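PDB 5FUI: endo-1,3-beta-glucanase, family GH16 from Zobellia galactanivorans, which probably cleaves the beta-1,3-glucan laminarin through its GH16 catalytic domain, while the family 6 carbohydrate-binding module seen here binds that same polysaccharide. Local coordinates for residues Gln25-Ser30 against Val36-Asn41; Ser43-Pro48 against Trp123-Ile128; Ile60-Ala65 against Tyr112-Tyr117; Ser88-Gly93 against Asn97-Ser102. One frame throughout, in Å; residues are numbered along the deposited sequence.

Contact 1: Gln25-Ser30 against Val36-Asn41; sequences QKEPCS and VGYINN. With APY (2-aminomethyl-pyridine), chain D; GOL (glycerol), chain B.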
# COMPACT_ATOMS: atom_id res chain seq x y z
N GLN A 25 -9.49 7.92 -5.20
CA GLN A 25 -9.37 8.57 -6.50
C GLN A 25 -7.90 8.74 -6.82
O GLN A 25 -7.06 8.89 -5.97
CB GLN A 25 -9.98 9.97 -6.47
CG GLN A 25 -11.51 9.90 -6.34
CD GLN A 25 -12.16 11.23 -6.25
OE1 GLN A 25 -11.78 12.17 -6.94
NE2 GLN A 25 -13.10 11.34 -5.35
N LYS A 26 -7.59 8.76 -8.10
CA LYS A 26 -6.22 9.04 -8.59
C LYS A 26 -5.98 10.55 -8.75
O LYS A 26 -6.93 11.32 -9.07
CB LYS A 26 -5.99 8.39 -9.97
CG LYS A 26 -6.10 6.87 -10.04
CD LYS A 26 -5.82 6.42 -11.47
CE LYS A 26 -5.95 4.93 -11.65
NZ LYS A 26 -6.86 4.38 -10.63
N GLU A 27 -4.73 10.97 -8.58
CA GLU A 27 -4.40 12.39 -8.74
C GLU A 27 -2.92 12.48 -9.13
O GLU A 27 -2.16 11.56 -8.88
CB GLU A 27 -4.68 13.21 -7.48
CG GLU A 27 -3.83 12.74 -6.30
CD GLU A 27 -4.02 13.58 -5.07
OE1 GLU A 27 -4.35 14.79 -5.19
OE2 GLU A 27 -3.78 13.09 -3.94
N PRO A 28 -2.50 13.56 -9.83
CA PRO A 28 -1.09 13.68 -10.18
C PRO A 28 -0.23 13.75 -8.91
O PRO A 28 -0.62 14.39 -7.95
CB PRO A 28 -1.02 15.01 -10.97
CG PRO A 28 -2.40 15.49 -11.08
CD PRO A 28 -3.32 14.67 -10.32
N CYS A 29 0.90 13.07 -8.95
CA CYS A 29 1.74 12.95 -7.74
C CYS A 29 2.99 13.88 -7.99
O CYS A 29 3.56 13.86 -9.10
CB CYS A 29 2.15 11.48 -7.61
SG CYS A 29 3.26 11.16 -6.23
N SER A 30 3.44 14.52 -6.94
CA SER A 30 4.64 15.37 -7.00
C SER A 30 5.89 14.62 -7.32
O SER A 30 6.87 15.22 -7.76
CB SER A 30 4.83 16.15 -5.67
OG SER A 30 5.13 15.24 -4.60
N VAL A 36 -2.66 7.51 -5.31
CA VAL A 36 -4.06 7.31 -4.79
C VAL A 36 -4.26 8.32 -3.68
O VAL A 36 -3.42 8.43 -2.71
CB VAL A 36 -4.25 5.85 -4.30
CG1 VAL A 36 -5.69 5.62 -3.96
CG2 VAL A 36 -3.89 4.94 -5.45
N GLY A 37 -5.38 9.07 -3.78
CA GLY A 37 -5.79 9.99 -2.75
C GLY A 37 -7.30 9.85 -2.44
O GLY A 37 -7.95 8.94 -2.95
N TYR A 38 -7.76 10.79 -1.60
CA TYR A 38 -9.17 10.82 -1.19
C TYR A 38 -9.57 9.43 -0.63
O TYR A 38 -10.64 8.86 -0.90
CB TYR A 38 -10.11 11.24 -2.35
CG TYR A 38 -9.71 12.61 -2.87
CD1 TYR A 38 -10.06 13.76 -2.13
CD2 TYR A 38 -8.81 12.73 -3.93
CE1 TYR A 38 -9.61 15.04 -2.53
CE2 TYR A 38 -8.41 13.99 -4.41
CZ TYR A 38 -8.75 15.14 -3.65
OH TYR A 38 -8.28 16.38 -4.12
N ILE A 39 -8.71 8.94 0.26
CA ILE A 39 -8.87 7.65 0.89
C ILE A 39 -9.59 7.86 2.23
O ILE A 39 -9.22 8.71 3.03
CB ILE A 39 -7.48 6.99 1.11
CG1 ILE A 39 -6.69 6.94 -0.22
CG2 ILE A 39 -7.68 5.57 1.76
CD1 ILE A 39 -5.41 6.07 -0.09
N ASN A 40 -10.68 7.12 2.37
CA ASN A 40 -11.53 7.21 3.54
C ASN A 40 -11.48 5.94 4.38
O ASN A 40 -10.89 4.98 3.97
CB ASN A 40 -12.99 7.46 3.11
CG ASN A 40 -13.15 8.76 2.37
OD1 ASN A 40 -13.84 8.79 1.35
ND2 ASN A 40 -12.61 9.78 2.85
N ASN A 41 -12.11 5.95 5.54
CA ASN A 41 -12.28 4.68 6.28
C ASN A 41 -13.02 3.73 5.31
O ASN A 41 -14.05 4.12 4.75
CB ASN A 41 -13.21 4.94 7.48
CG ASN A 41 -12.56 5.75 8.58
OD1 ASN A 41 -11.56 6.38 8.40
ND2 ASN A 41 -13.11 5.64 9.80
N APY D . -9.57 16.26 2.94
CM APY D . -9.26 15.47 1.71
C2 APY D . -9.52 13.98 1.89
C3 APY D . -10.77 13.42 1.43
C4 APY D . -11.02 12.03 1.57
C5 APY D . -9.95 11.33 2.24
C6 APY D . -8.77 11.87 2.71
N1 APY D . -8.54 13.19 2.53
C1 GOL B . -5.52 16.30 -1.56
O1 GOL B . -5.08 16.59 -2.97
C2 GOL B . -5.57 14.77 -1.57
O2 GOL B . -4.21 14.40 -1.77
C3 GOL B . -6.16 14.19 -0.31
O3 GOL B . -6.10 12.73 -0.35
O HOH W 1 -6.35 16.27 -6.03
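Q25 and G37 form a hydrogen-bonded antiparallel pair in a two-stranded beta hairpin, and this is the tight part of the contact. Q25 N gives a nearly straight bond of 2.9 Å to G37 O, and G37 N returns one of 2.8 Å to Q25 O. At the next pair, K26 with V36, which is not hydrogen-bonded, V36 turns its apolar branches inward against V24 and I125. Glycine suits position 37 because E27 folds over it: a beta carbon there would collide with OE2 of the carboxylate. E27 reaches this place with CG between its own backbone N and carbonyl carbon (chi1 62°) and an extended chain, and N35 ND2 holds OE2 there.

The other side is looser and wetter. A glycerol, probably from the crystallisation liquor, gives a bond of 2.9 Å from its O1 to E27 OE1. Y38 N donates to GOL O3 at 2.8 Å, and N124 binds the glycerol too. Its C2 sits 3.8 Å above one face of the Y38 ring, offset toward the rim. A polyol held by a carboxylate, an aromatic face and an amide is consistent with the sugar site in the loops of CBM6 modules. Beyond it, one water bridges the two segments, 2.6 Å from E27 OE1 and 2.7 Å from Y38 OH.

Contact 2: Ser43-Pro48 against Trp123-Ile128; sequences SWMSYP and WNINWI. With MG (magnesium ion), chain E; APY (2-aminomethyl-pyridine), chain C.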
# COMPACT_ATOMS: atom_id res chain seq x y z
N SER A 43 -12.20 2.53 2.45
CA SER A 43 -11.60 2.46 1.10
C SER A 43 -10.59 1.30 1.02
O SER A 43 -10.04 0.88 2.03
CB SER A 43 -10.82 3.74 0.86
OG SER A 43 -11.68 4.88 0.90
N TRP A 44 -10.39 0.77 -0.19
CA TRP A 44 -9.39 -0.23 -0.41
C TRP A 44 -8.96 -0.32 -1.83
O TRP A 44 -9.63 0.26 -2.74
CB TRP A 44 -9.85 -1.64 0.10
CG TRP A 44 -11.21 -2.07 -0.48
CD1 TRP A 44 -12.48 -1.89 0.05
CD2 TRP A 44 -11.42 -2.69 -1.81
NE1 TRP A 44 -13.45 -2.38 -0.81
CE2 TRP A 44 -12.85 -2.83 -1.98
CE3 TRP A 44 -10.55 -3.03 -2.90
CZ2 TRP A 44 -13.39 -3.35 -3.13
CZ3 TRP A 44 -11.15 -3.62 -4.05
CH2 TRP A 44 -12.52 -3.76 -4.13
N MET A 45 -7.87 -1.05 -2.06
CA MET A 45 -7.36 -1.26 -3.42
C MET A 45 -6.87 -2.68 -3.50
O MET A 45 -6.28 -3.18 -2.53
CB MET A 45 -6.22 -0.31 -3.73
CG MET A 45 -6.55 1.16 -3.69
SD MET A 45 -6.35 1.90 -1.98
CE MET A 45 -4.61 2.09 -1.94
N SER A 46 -6.99 -3.30 -4.65
CA SER A 46 -6.57 -4.69 -4.81
C SER A 46 -5.69 -4.82 -6.08
O SER A 46 -6.08 -4.36 -7.14
CB SER A 46 -7.83 -5.57 -4.93
OG SER A 46 -7.60 -6.93 -5.14
N TYR A 47 -4.58 -5.55 -5.94
CA TYR A 47 -3.55 -5.71 -7.02
C TYR A 47 -3.37 -7.22 -7.29
O TYR A 47 -2.82 -7.95 -6.49
CB TYR A 47 -2.23 -5.13 -6.50
CG TYR A 47 -2.35 -3.69 -6.04
CD1 TYR A 47 -2.73 -3.37 -4.71
CD2 TYR A 47 -2.12 -2.61 -6.96
CE1 TYR A 47 -2.84 -2.03 -4.30
CE2 TYR A 47 -2.24 -1.27 -6.54
CZ TYR A 47 -2.66 -0.99 -5.21
OH TYR A 47 -2.80 0.27 -4.74
N PRO A 48 -3.88 -7.72 -8.43
CA PRO A 48 -3.73 -9.16 -8.72
C PRO A 48 -2.30 -9.51 -9.21
O PRO A 48 -1.53 -8.68 -9.72
CB PRO A 48 -4.75 -9.39 -9.83
CG PRO A 48 -4.65 -8.12 -10.61
CD PRO A 48 -4.70 -7.06 -9.47
N TRP A 123 -4.96 9.54 4.20
CA TRP A 123 -3.59 9.26 3.77
C TRP A 123 -3.58 9.02 2.28
O TRP A 123 -4.64 8.71 1.65
CB TRP A 123 -2.97 8.05 4.54
CG TRP A 123 -3.82 6.78 4.42
CD1 TRP A 123 -4.98 6.51 5.13
CD2 TRP A 123 -3.62 5.65 3.50
NE1 TRP A 123 -5.48 5.25 4.78
CE2 TRP A 123 -4.69 4.73 3.74
CE3 TRP A 123 -2.67 5.33 2.50
CZ2 TRP A 123 -4.82 3.54 3.04
CZ3 TRP A 123 -2.79 4.08 1.84
CH2 TRP A 123 -3.86 3.23 2.11
N ASN A 124 -2.38 9.28 1.69
CA ASN A 124 -2.17 9.07 0.22
C ASN A 124 -1.12 7.99 0.02
O ASN A 124 -0.24 7.81 0.94
CB ASN A 124 -1.66 10.33 -0.44
CG ASN A 124 -2.67 11.48 -0.50
OD1 ASN A 124 -2.24 12.66 -0.64
ND2 ASN A 124 -3.93 11.21 -0.34
N ILE A 125 -1.11 7.31 -1.12
CA ILE A 125 -0.02 6.38 -1.40
C ILE A 125 0.39 6.43 -2.88
O ILE A 125 -0.47 6.46 -3.77
CB ILE A 125 -0.43 4.94 -0.95
CG1 ILE A 125 0.70 3.99 -1.30
CG2 ILE A 125 -1.80 4.50 -1.64
CD1 ILE A 125 0.58 2.64 -0.57
N ASN A 126 1.70 6.43 -3.10
CA ASN A 126 2.30 6.57 -4.41
C ASN A 126 2.64 5.17 -5.01
O ASN A 126 2.25 4.85 -6.17
CB ASN A 126 3.57 7.46 -4.33
CG ASN A 126 4.27 7.68 -5.66
OD1 ASN A 126 3.76 7.35 -6.71
ND2 ASN A 126 5.48 8.27 -5.60
N TRP A 127 3.29 4.32 -4.20
CA TRP A 127 3.70 3.00 -4.67
C TRP A 127 3.98 2.13 -3.46
O TRP A 127 4.04 2.57 -2.33
CB TRP A 127 4.96 3.06 -5.63
CG TRP A 127 6.11 3.89 -5.20
CD1 TRP A 127 6.52 5.10 -5.77
CD2 TRP A 127 7.06 3.59 -4.13
NE1 TRP A 127 7.67 5.57 -5.09
CE2 TRP A 127 8.04 4.70 -4.12
CE3 TRP A 127 7.22 2.52 -3.19
CZ2 TRP A 127 9.13 4.71 -3.27
CZ3 TRP A 127 8.32 2.61 -2.29
CH2 TRP A 127 9.22 3.68 -2.32
N ILE A 128 4.13 0.84 -3.80
CA ILE A 128 4.50 -0.24 -2.91
C ILE A 128 5.79 -0.88 -3.49
O ILE A 128 5.90 -1.04 -4.73
CB ILE A 128 3.39 -1.33 -2.80
CG1 ILE A 128 2.03 -0.71 -2.41
CG2 ILE A 128 3.82 -2.43 -1.82
CD1 ILE A 128 1.04 -0.67 -3.56
MG MG E . 2.32 6.17 -8.15
N APY C . -8.20 -7.31 0.59
CM APY C . -8.32 -5.90 0.28
C2 APY C . -9.69 -6.11 -0.34
C3 APY C . -10.80 -5.84 0.42
C4 APY C . -12.10 -6.10 -0.07
C5 APY C . -12.24 -6.73 -1.32
C6 APY C . -11.11 -7.01 -2.08
N1 APY C . -9.86 -6.74 -1.55
O HOH W 2 3.36 6.75 -10.17
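Y47 OH is hydrogen-bonded to A15 O, outside the two segments, and this satisfies the polar end of a ring that otherwise meets only carbon across the contact. I128 comes from the opposite direction and lays CD1 over one face of that ring, 4.1 Å from Y47 CZ. The contact joins the two sheets of the CBM6 beta sandwich, and apolar groups do the touching. M45 sends its chain inward and bends at both chi2 and chi3 (88° and 79°), which brings the CE methyl 3.7 Å from I125 CG2 and 4.3 Å from W123 CH2. The double bend thus places the end of the thioether between a branched aliphatic and an indole.

I125 and I128 both face inward although three residues apart, because N126 N and W127 O share the single partner R63, as in a classic beta bulge. The irregularity leaves N126 to chelate a magnesium ion, through its O and its OD1, both at 2.4 Å; E14, E16, E34 and a water complete the site. On the outer side of the other sheet W44 offers an indole face to a 2-aminomethyl-pyridine, whose C4 lies 3.8 Å above the ring centre.

Aliphatic and aromatic groups meet between the sheets, while the metal ligands of N126 and the ligand-binding face of W44 lie outside, which probably lets ligand and metal be bound without placing charge between the sheets.

Contact 3: Ile60-Ala65 against Tyr112-Tyr117; sequences IEYRVA and YQFGLY. With APY (2-aminomethyl-pyridine), chain C.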
# COMPACT_ATOMS: atom_id res chain seq x y z
N ILE A 60 8.36 -4.94 2.82
CA ILE A 60 7.37 -4.29 1.95
C ILE A 60 7.31 -2.81 2.40
O ILE A 60 7.04 -2.48 3.55
CB ILE A 60 5.98 -4.91 2.01
CG1 ILE A 60 6.06 -6.49 1.82
CG2 ILE A 60 5.13 -4.22 0.93
CD1 ILE A 60 4.66 -7.12 1.73
N GLU A 61 7.66 -1.96 1.43
CA GLU A 61 7.74 -0.48 1.63
C GLU A 61 6.56 0.17 0.99
O GLU A 61 6.10 -0.29 -0.06
CB GLU A 61 8.98 0.10 0.95
CG GLU A 61 10.32 -0.25 1.63
CD GLU A 61 11.42 0.15 0.71
OE1 GLU A 61 11.69 -0.61 -0.25
OE2 GLU A 61 12.03 1.27 0.89
N TYR A 62 6.07 1.24 1.63
CA TYR A 62 4.91 1.99 1.18
C TYR A 62 5.25 3.46 1.16
O TYR A 62 5.65 4.03 2.19
CB TYR A 62 3.66 1.77 2.11
CG TYR A 62 3.30 0.31 2.26
CD1 TYR A 62 3.88 -0.50 3.19
CD2 TYR A 62 2.34 -0.26 1.38
CE1 TYR A 62 3.51 -1.85 3.29
CE2 TYR A 62 1.97 -1.61 1.46
CZ TYR A 62 2.57 -2.37 2.39
OH TYR A 62 2.18 -3.68 2.50
N ARG A 63 5.14 4.07 -0.03
CA ARG A 63 5.45 5.50 -0.22
C ARG A 63 4.19 6.27 -0.01
O ARG A 63 3.25 6.22 -0.81
CB ARG A 63 6.08 5.72 -1.58
CG ARG A 63 6.61 7.15 -1.89
CD ARG A 63 7.82 7.38 -0.96
NE ARG A 63 8.48 8.66 -1.31
CZ ARG A 63 9.49 9.17 -0.60
NH1 ARG A 63 9.96 8.54 0.50
NH2 ARG A 63 10.02 10.36 -0.96
N VAL A 64 4.12 6.93 1.15
CA VAL A 64 2.84 7.49 1.70
C VAL A 64 2.98 8.97 2.09
O VAL A 64 4.09 9.45 2.32
CB VAL A 64 2.33 6.68 2.93
CG1 VAL A 64 1.93 5.26 2.45
CG2 VAL A 64 3.34 6.62 4.07
N ALA A 65 1.84 9.68 2.20
CA ALA A 65 1.83 11.04 2.71
C ALA A 65 0.57 11.27 3.49
O ALA A 65 -0.48 10.63 3.20
CB ALA A 65 1.81 11.98 1.49
N TYR A 112 -0.22 -14.04 -5.66
CA TYR A 112 -1.36 -13.68 -4.85
C TYR A 112 -1.99 -12.38 -5.28
O TYR A 112 -1.33 -11.48 -5.81
CB TYR A 112 -0.93 -13.52 -3.33
CG TYR A 112 -0.19 -14.73 -2.79
CD1 TYR A 112 -0.88 -15.82 -2.40
CD2 TYR A 112 1.16 -14.75 -2.62
CE1 TYR A 112 -0.23 -16.91 -1.86
CE2 TYR A 112 1.85 -15.83 -2.10
CZ TYR A 112 1.16 -16.92 -1.72
OH TYR A 112 1.85 -18.01 -1.21
N GLN A 113 -3.27 -12.25 -4.95
CA GLN A 113 -3.96 -10.97 -4.99
C GLN A 113 -3.53 -10.22 -3.72
O GLN A 113 -3.77 -10.70 -2.61
CB GLN A 113 -5.48 -11.17 -5.07
CG GLN A 113 -6.33 -9.92 -5.06
CD GLN A 113 -7.82 -10.24 -5.27
OE1 GLN A 113 -8.25 -10.44 -6.41
NE2 GLN A 113 -8.63 -10.28 -4.16
N PHE A 114 -2.96 -9.03 -3.91
CA PHE A 114 -2.45 -8.20 -2.79
C PHE A 114 -3.42 -7.08 -2.48
O PHE A 114 -3.82 -6.36 -3.42
CB PHE A 114 -1.07 -7.70 -3.21
CG PHE A 114 -0.35 -6.82 -2.19
CD1 PHE A 114 0.33 -7.36 -1.11
CD2 PHE A 114 -0.32 -5.47 -2.40
CE1 PHE A 114 0.97 -6.51 -0.21
CE2 PHE A 114 0.34 -4.64 -1.52
CZ PHE A 114 0.96 -5.16 -0.42
N GLY A 115 -3.90 -6.94 -1.23
CA GLY A 115 -4.91 -5.98 -0.91
C GLY A 115 -4.43 -4.98 0.14
O GLY A 115 -3.73 -5.37 1.09
N LEU A 116 -4.82 -3.71 -0.03
CA LEU A 116 -4.61 -2.66 0.99
C LEU A 116 -5.96 -2.14 1.42
O LEU A 116 -6.78 -1.83 0.55
CB LEU A 116 -3.78 -1.46 0.39
CG LEU A 116 -2.39 -1.92 -0.07
CD1 LEU A 116 -1.65 -0.68 -0.58
CD2 LEU A 116 -1.68 -2.60 1.07
N TYR A 117 -6.20 -2.12 2.73
CA TYR A 117 -7.53 -1.76 3.18
C TYR A 117 -7.38 -0.63 4.18
O TYR A 117 -6.68 -0.77 5.20
CB TYR A 117 -8.14 -3.01 3.89
CG TYR A 117 -9.65 -3.08 3.85
CD1 TYR A 117 -10.42 -2.11 4.48
CD2 TYR A 117 -10.32 -4.09 3.11
CE1 TYR A 117 -11.82 -2.16 4.46
CE2 TYR A 117 -11.69 -4.17 3.08
CZ TYR A 117 -12.44 -3.24 3.78
OH TYR A 117 -13.83 -3.34 3.67
N APY C . -8.20 -7.31 0.59
CM APY C . -8.32 -5.90 0.28
C2 APY C . -9.69 -6.11 -0.34
C3 APY C . -10.80 -5.84 0.42
C4 APY C . -12.10 -6.10 -0.07
C5 APY C . -12.24 -6.73 -1.32
C6 APY C . -11.11 -7.01 -2.08
N1 APY C . -9.86 -6.74 -1.55
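Y62 crosses the core to F114 and L116. Its CG stands anti to the carbonyl carbon (chi1 -56°), and the ring heads straight for the facing sheet. At the root, CB rests 3.9 Å from V64 CG1 of its own strand. Further out, CD2 lies 3.9 Å from I125 CD1, while on the other flank CE1 packs 3.7 Å from I60 CG2. CE2 is the atom that first spans the gap: it is 3.8 Å from L116 CD2 and 4.1 Å from F114 CZ. The tip, OH, comes 3.5 Å from F114 CZ near the plane of that ring, so the two rings meet rim to rim from opposite directions. The hydroxyl is hydrogen-bonded to Q103 OE1, which lets tyrosine fill a greasy interior without leaving its oxygen wanting. With an alanine here, Q103 would probably be left without its hydroxyl mate and a gap would open beside F114 and L116.

I60 adds its CD1 methyl at 4.2 Å from F114 CE1. At G115 a beta carbon would run into the bound 2-aminomethyl-pyridine.

The strand segments cross at 45°, their axes 12.3 Å apart, and belong to the facing sheets of the beta sandwich. Strand 56-66 lies between 124-131 and 97-107 in one sheet, and strand 110-118 between 44-52 and 72-77 in the other.

Contact 4: Ser88-Gly93 against Asn97-Ser102; sequences SVPNTG and NWTTVS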
# COMPACT_ATOMS: atom_id res chain seq x y z
N SER A 88 0.82 2.35 10.04
CA SER A 88 0.40 3.71 10.37
C SER A 88 1.10 4.69 9.42
O SER A 88 2.33 4.59 9.16
CB SER A 88 0.89 4.02 11.79
OG SER A 88 0.14 3.20 12.66
N VAL A 89 0.37 5.71 8.94
CA VAL A 89 0.95 6.70 8.03
C VAL A 89 1.29 7.93 8.92
O VAL A 89 0.41 8.53 9.57
CB VAL A 89 -0.09 7.14 6.94
CG1 VAL A 89 0.53 8.22 6.09
CG2 VAL A 89 -0.47 5.92 6.08
N PRO A 90 2.60 8.35 8.94
CA PRO A 90 2.96 9.53 9.68
C PRO A 90 2.24 10.75 9.17
O PRO A 90 1.91 10.84 7.99
CB PRO A 90 4.50 9.67 9.42
CG PRO A 90 4.89 8.19 9.15
CD PRO A 90 3.76 7.67 8.31
N ASN A 91 2.07 11.71 10.06
CA ASN A 91 1.66 13.07 9.62
C ASN A 91 2.90 13.77 9.04
O ASN A 91 3.84 14.21 9.77
CB ASN A 91 1.09 13.85 10.77
CG ASN A 91 0.56 15.19 10.31
OD1 ASN A 91 0.95 15.72 9.28
ND2 ASN A 91 -0.39 15.77 11.13
N THR A 92 3.04 13.71 7.73
CA THR A 92 4.21 14.26 7.05
C THR A 92 4.01 15.75 6.76
O THR A 92 4.90 16.39 6.20
CB THR A 92 4.43 13.56 5.69
OG1 THR A 92 3.26 13.80 4.87
CG2 THR A 92 4.62 12.01 5.89
N GLY A 93 2.83 16.27 7.26
CA GLY A 93 2.54 17.72 7.14
C GLY A 93 2.13 18.20 5.77
O GLY A 93 2.08 19.42 5.56
N ASN A 97 3.81 15.52 0.78
CA ASN A 97 5.04 15.35 1.55
C ASN A 97 5.22 13.85 1.76
O ASN A 97 4.52 13.27 2.56
CB ASN A 97 4.99 16.06 2.91
CG ASN A 97 5.04 17.56 2.80
OD1 ASN A 97 4.96 18.23 3.81
ND2 ASN A 97 5.17 18.05 1.67
N TRP A 98 6.10 13.22 1.00
CA TRP A 98 6.12 11.73 0.98
C TRP A 98 7.17 11.19 1.89
O TRP A 98 8.22 11.81 2.13
CB TRP A 98 6.44 11.29 -0.47
CG TRP A 98 5.35 11.72 -1.38
CD1 TRP A 98 5.30 12.88 -2.18
CD2 TRP A 98 4.09 11.02 -1.53
NE1 TRP A 98 4.05 12.95 -2.80
CE2 TRP A 98 3.28 11.86 -2.44
CE3 TRP A 98 3.56 9.82 -1.06
CZ2 TRP A 98 1.97 11.49 -2.81
CZ3 TRP A 98 2.21 9.52 -1.39
CH2 TRP A 98 1.45 10.30 -2.29
N THR A 99 6.88 9.97 2.42
CA THR A 99 7.82 9.25 3.26
C THR A 99 7.62 7.75 3.02
O THR A 99 6.56 7.35 2.49
CB THR A 99 7.61 9.65 4.77
OG1 THR A 99 8.80 9.21 5.46
CG2 THR A 99 6.34 8.96 5.35
N THR A 100 8.60 6.94 3.37
CA THR A 100 8.46 5.50 3.17
C THR A 100 8.39 4.74 4.47
O THR A 100 9.31 4.81 5.31
CB THR A 100 9.66 4.99 2.36
OG1 THR A 100 9.73 5.73 1.11
CG2 THR A 100 9.46 3.51 1.96
N VAL A 101 7.24 4.09 4.70
CA VAL A 101 7.12 3.20 5.87
C VAL A 101 7.22 1.76 5.37
O VAL A 101 7.12 1.48 4.16
CB VAL A 101 5.79 3.46 6.65
CG1 VAL A 101 5.80 4.92 7.23
CG2 VAL A 101 4.55 3.18 5.73
N SER A 102 7.34 0.84 6.31
CA SER A 102 7.52 -0.56 5.89
C SER A 102 6.99 -1.55 6.90
O SER A 102 6.74 -1.23 8.05
CB SER A 102 8.97 -0.86 5.58
OG SER A 102 9.76 -0.85 6.81
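P90 turns the CG–CD side of its puckered ring, rather than a face, to V101 and T99, with CD 3.6 Å from V101 CG1 and 4.1 Å from T99 CG2. The flat amide of N91 works within its own loop: G93 N donates to its OD1 at 2.8 Å, in the carbonyl plane, forming an Asx turn. The indole of W98 points to the far side of its strand, where C29, N124 and N126 pack about it.

T92 carries the centre of the contact. Its first torsion (chi1 62°) sets OG1 between backbone N and carbonyl carbon, 2.7 Å from N97 O; S66 O is a second acceptor, and which of the two carbonyls receives the single proton is not settled. The other branch, CG2, slants against T99 CG2 at 3.5 Å. Threonine suits the place because one branch is polar and the other greasy. A valine in its place would probably leave the N97 and S66 carbonyls without this donor and the turn less firmly held to the strand. G93, with a positive phi of 76°, then takes the chain round, and N97 CB comes 3.3 Å from T92 O.

N97, T99 and V101 alternate along the strand, so all three face the loop, which runs back at 161° to it. The loop carries the chain from strand 82-88, at the margin of the five-stranded sheet, to strand 97-107, at the margin of the four-stranded one. V89 dips inward onto F73 and W123, while T99 and V101 pair by backbone with V64 and Y62 of strand 56-66.

Overall arrangement
Contacts 2 and 3 make the core: both join the two sheets mainly by apolar packing, with tyrosine hydroxyls satisfied by partners outside the segments. Their centres are 5 Å apart, and they share sheet neighbours, 44-52 beside 110-118 and 124-131 beside 56-66. Contacts 1 and 4 lie about 12 Å from the chain centre. Contact 1 is a hairpin of backbone bonds, with a carboxylate and a water at its wet side, whose V36 pairs with I125 of contact 2. Contact 4 sets a threonine hydroxyl near a backbone carbonyl beside small apolar contacts, and its T99 and V101 pair with contact 3. W98 of contact 4 touches C29 of contact 1.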